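Local atomic coordinates of cytochrome c family protein (Geobacter sulfurreducens, PDB entry 1RWJ), a protein that probably carries electrons through three covalently bound c-type hemes, this chain being domain C, a c7-type unit of a longer multidomain cytochrome. Residues A[52-55]-A[59-62]. Numbering follows the deposited sequence.
Sequences ADMD and SCGA. With HEC (heme c), chain C.
M54, on the short helix 51-55, lays its side chain along S59, C60 and G61 at the start of the CXXCH heme-binding motif that opens at C60, where a c7-type domain ties one of its three hemes to the chain. Its CB sits 3.7 Å from the backbone N of G61. CG also faces that N and approaches CB of S59 at 3.9 Å. SD then reaches CB of C60 at 3.7 Å, an apolar contact one bond from SG, the sulfur that holds the heme. Bent at chi3 (-147°), the chain brings CE to one side of the S59 and C60 side chains, 3.8 Å from OG of S59 and slightly farther from SG of C60. M54 is buried and also touches a second heme and S72, close to M51, an axial ligand of a heme iron; the methionine thus packs against both the cysteine that carries one heme and a second heme. An alanine here would remove CG, SD and CE, and would probably leave CB of C60 and the S59 side chain without their apolar neighbour, opening a gap beside the heme attachment. The backbones come together at G61, whose CA makes a CH···O contact of 3.3 Å with O of M54; the lack of a side chain at G61 lets them meet this closely. A water lies within hydrogen-bonding distance of O of M54 and O of G61, though it has more acceptors nearby than protons to give. N of A62 donates a hydrogen bond to O of S59, just ahead of the 3-10 turn 60-62. C60 turns SG anti to its carbonyl carbon (chi1 -50°), and the sulfur closes its covalent bond to CAB of the heme at 1.8 Å.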
loop_
_atom_site.group_PDB
_atom_site.type_symbol
_atom_site.label_atom_id
_atom_site.label_comp_id
_atom_site.label_asym_id
_atom_site.label_seq_id
_atom_site.Cartn_x
_atom_site.Cartn_y
_atom_site.Cartn_z
ATOM N N ALA A 52 -6.762 -1.365 -10.627
ATOM C CA ALA A 52 -7.153 -2.583 -11.328
ATOM C C ALA A 52 -6.228 -3.722 -10.909
ATOM O O ALA A 52 -6.672 -4.859 -10.736
ATOM C CB ALA A 52 -7.080 -2.370 -12.837
ATOM N N ASP A 53 -4.942 -3.417 -10.752
ATOM C CA ASP A 53 -3.975 -4.430 -10.333
ATOM C C ASP A 53 -4.336 -4.918 -8.935
ATOM O O ASP A 53 -4.233 -6.109 -8.627
ATOM C CB ASP A 53 -2.554 -3.862 -10.305
ATOM C CG ASP A 53 -2.009 -3.562 -11.691
ATOM O OD1 ASP A 53 -2.340 -4.301 -12.641
ATOM O OD2 ASP A 53 -1.233 -2.594 -11.819
ATOM N N MET A 54 -4.749 -3.986 -8.083
ATOM C CA MET A 54 -5.130 -4.335 -6.722
ATOM C C MET A 54 -6.338 -5.260 -6.725
ATOM O O MET A 54 -6.444 -6.157 -5.887
ATOM C CB MET A 54 -5.423 -3.071 -5.917
ATOM C CG MET A 54 -4.163 -2.306 -5.559
ATOM S SD MET A 54 -4.469 -0.757 -4.715
ATOM C CE MET A 54 -3.093 0.225 -5.360
ATOM N N ASP A 55 -7.244 -5.040 -7.675
ATOM C CA ASP A 55 -8.434 -5.875 -7.800
ATOM C C ASP A 55 -8.008 -7.304 -8.108
ATOM O O ASP A 55 -8.721 -8.254 -7.793
ATOM C CB ASP A 55 -9.338 -5.355 -8.922
ATOM C CG ASP A 55 -10.184 -4.173 -8.492
ATOM O OD1 ASP A 55 -10.634 -3.412 -9.374
ATOM O OD2 ASP A 55 -10.414 -4.012 -7.274
ATOM N N SER A 59 -0.190 -5.438 -5.110
ATOM C CA SER A 59 -0.021 -4.250 -4.277
ATOM C C SER A 59 -0.915 -4.309 -3.033
ATOM O O SER A 59 -0.997 -5.348 -2.381
ATOM C CB SER A 59 -0.339 -2.998 -5.105
ATOM O OG SER A 59 -0.043 -1.808 -4.397
ATOM N N CYS A 60 -1.583 -3.203 -2.705
ATOM C CA CYS A 60 -2.452 -3.169 -1.526
ATOM C C CYS A 60 -3.525 -4.250 -1.595
ATOM O O CYS A 60 -3.959 -4.774 -0.567
ATOM C CB CYS A 60 -3.146 -1.813 -1.397
ATOM S SG CYS A 60 -2.046 -0.375 -1.520
ATOM N N GLY A 61 -3.952 -4.568 -2.815
ATOM C CA GLY A 61 -4.983 -5.571 -3.015
ATOM C C GLY A 61 -4.628 -6.974 -2.559
ATOM O O GLY A 61 -5.494 -7.855 -2.526
ATOM N N ALA A 62 -3.362 -7.201 -2.222
ATOM C CA ALA A 62 -2.936 -8.514 -1.760
ATOM C C ALA A 62 -3.632 -8.817 -0.432
ATOM O O ALA A 62 -3.835 -9.979 -0.076
ATOM C CB ALA A 62 -1.424 -8.550 -1.586
HETATM FE FE HEC C . -3.416 -1.928 4.731
HETATM C CHA HEC C . -5.516 -1.252 7.371
HETATM C CHB HEC C . -3.854 1.271 3.569
HETATM C CHC HEC C . -1.280 -2.582 2.171
HETATM C CHD HEC C . -3.266 -5.227 5.715
HETATM N NA HEC C . -4.412 -0.334 5.352
HETATM C C1A HEC C . -5.183 -0.198 6.519
HETATM C C2A HEC C . -5.655 1.167 6.667
HETATM C C3A HEC C . -5.273 1.841 5.571
HETATM C C4A HEC C . -4.491 0.920 4.755
HETATM C CMA HEC C . -5.609 3.293 5.243
HETATM C CAA HEC C . -6.414 1.777 7.844
HETATM C CBA HEC C . -5.537 2.097 9.045
HETATM C CGA HEC C . -6.326 2.693 10.198
HETATM O O1A HEC C . -7.293 2.049 10.655
HETATM O O2A HEC C . -5.976 3.805 10.645
HETATM N NB HEC C . -2.705 -0.873 3.219
HETATM C C1B HEC C . -3.021 0.424 2.847
HETATM C C2B HEC C . -2.400 0.776 1.590
HETATM C C3B HEC C . -1.687 -0.304 1.190
HETATM C C4B HEC C . -1.840 -1.312 2.223
HETATM C CMB HEC C . -2.481 2.132 0.895
HETATM C CAB HEC C . -0.905 -0.469 -0.117
HETATM C CBB HEC C . 0.217 0.536 -0.320
HETATM N NC HEC C . -2.459 -3.523 4.126
HETATM C C1C HEC C . -1.560 -3.609 3.063
HETATM C C2C HEC C . -1.043 -4.946 2.922
HETATM C C3C HEC C . -1.605 -5.692 3.906
HETATM C C4C HEC C . -2.492 -4.813 4.636
HETATM C CMC HEC C . -0.113 -5.447 1.822
HETATM C CAC HEC C . -1.426 -7.184 4.174
HETATM C CBC HEC C . 0.007 -7.663 4.368
HETATM N ND HEC C . -4.211 -3.006 6.207
HETATM C C1D HEC C . -4.085 -4.364 6.434
HETATM C C2D HEC C . -4.895 -4.796 7.562
HETATM C C3D HEC C . -5.499 -3.702 8.053
HETATM C C4D HEC C . -5.074 -2.568 7.225
HETATM C CMD HEC C . -5.102 -6.228 8.048
HETATM C CAD HEC C . -6.434 -3.773 9.257
HETATM C CBD HEC C . -7.837 -4.323 8.988
HETATM C CGD HEC C . -8.691 -3.358 8.198
HETATM O O1D HEC C . -8.592 -2.143 8.462
HETATM O O2D HEC C . -9.470 -3.805 7.328
HETATM O O HOH W 1 -8.129 -7.424 -4.050
#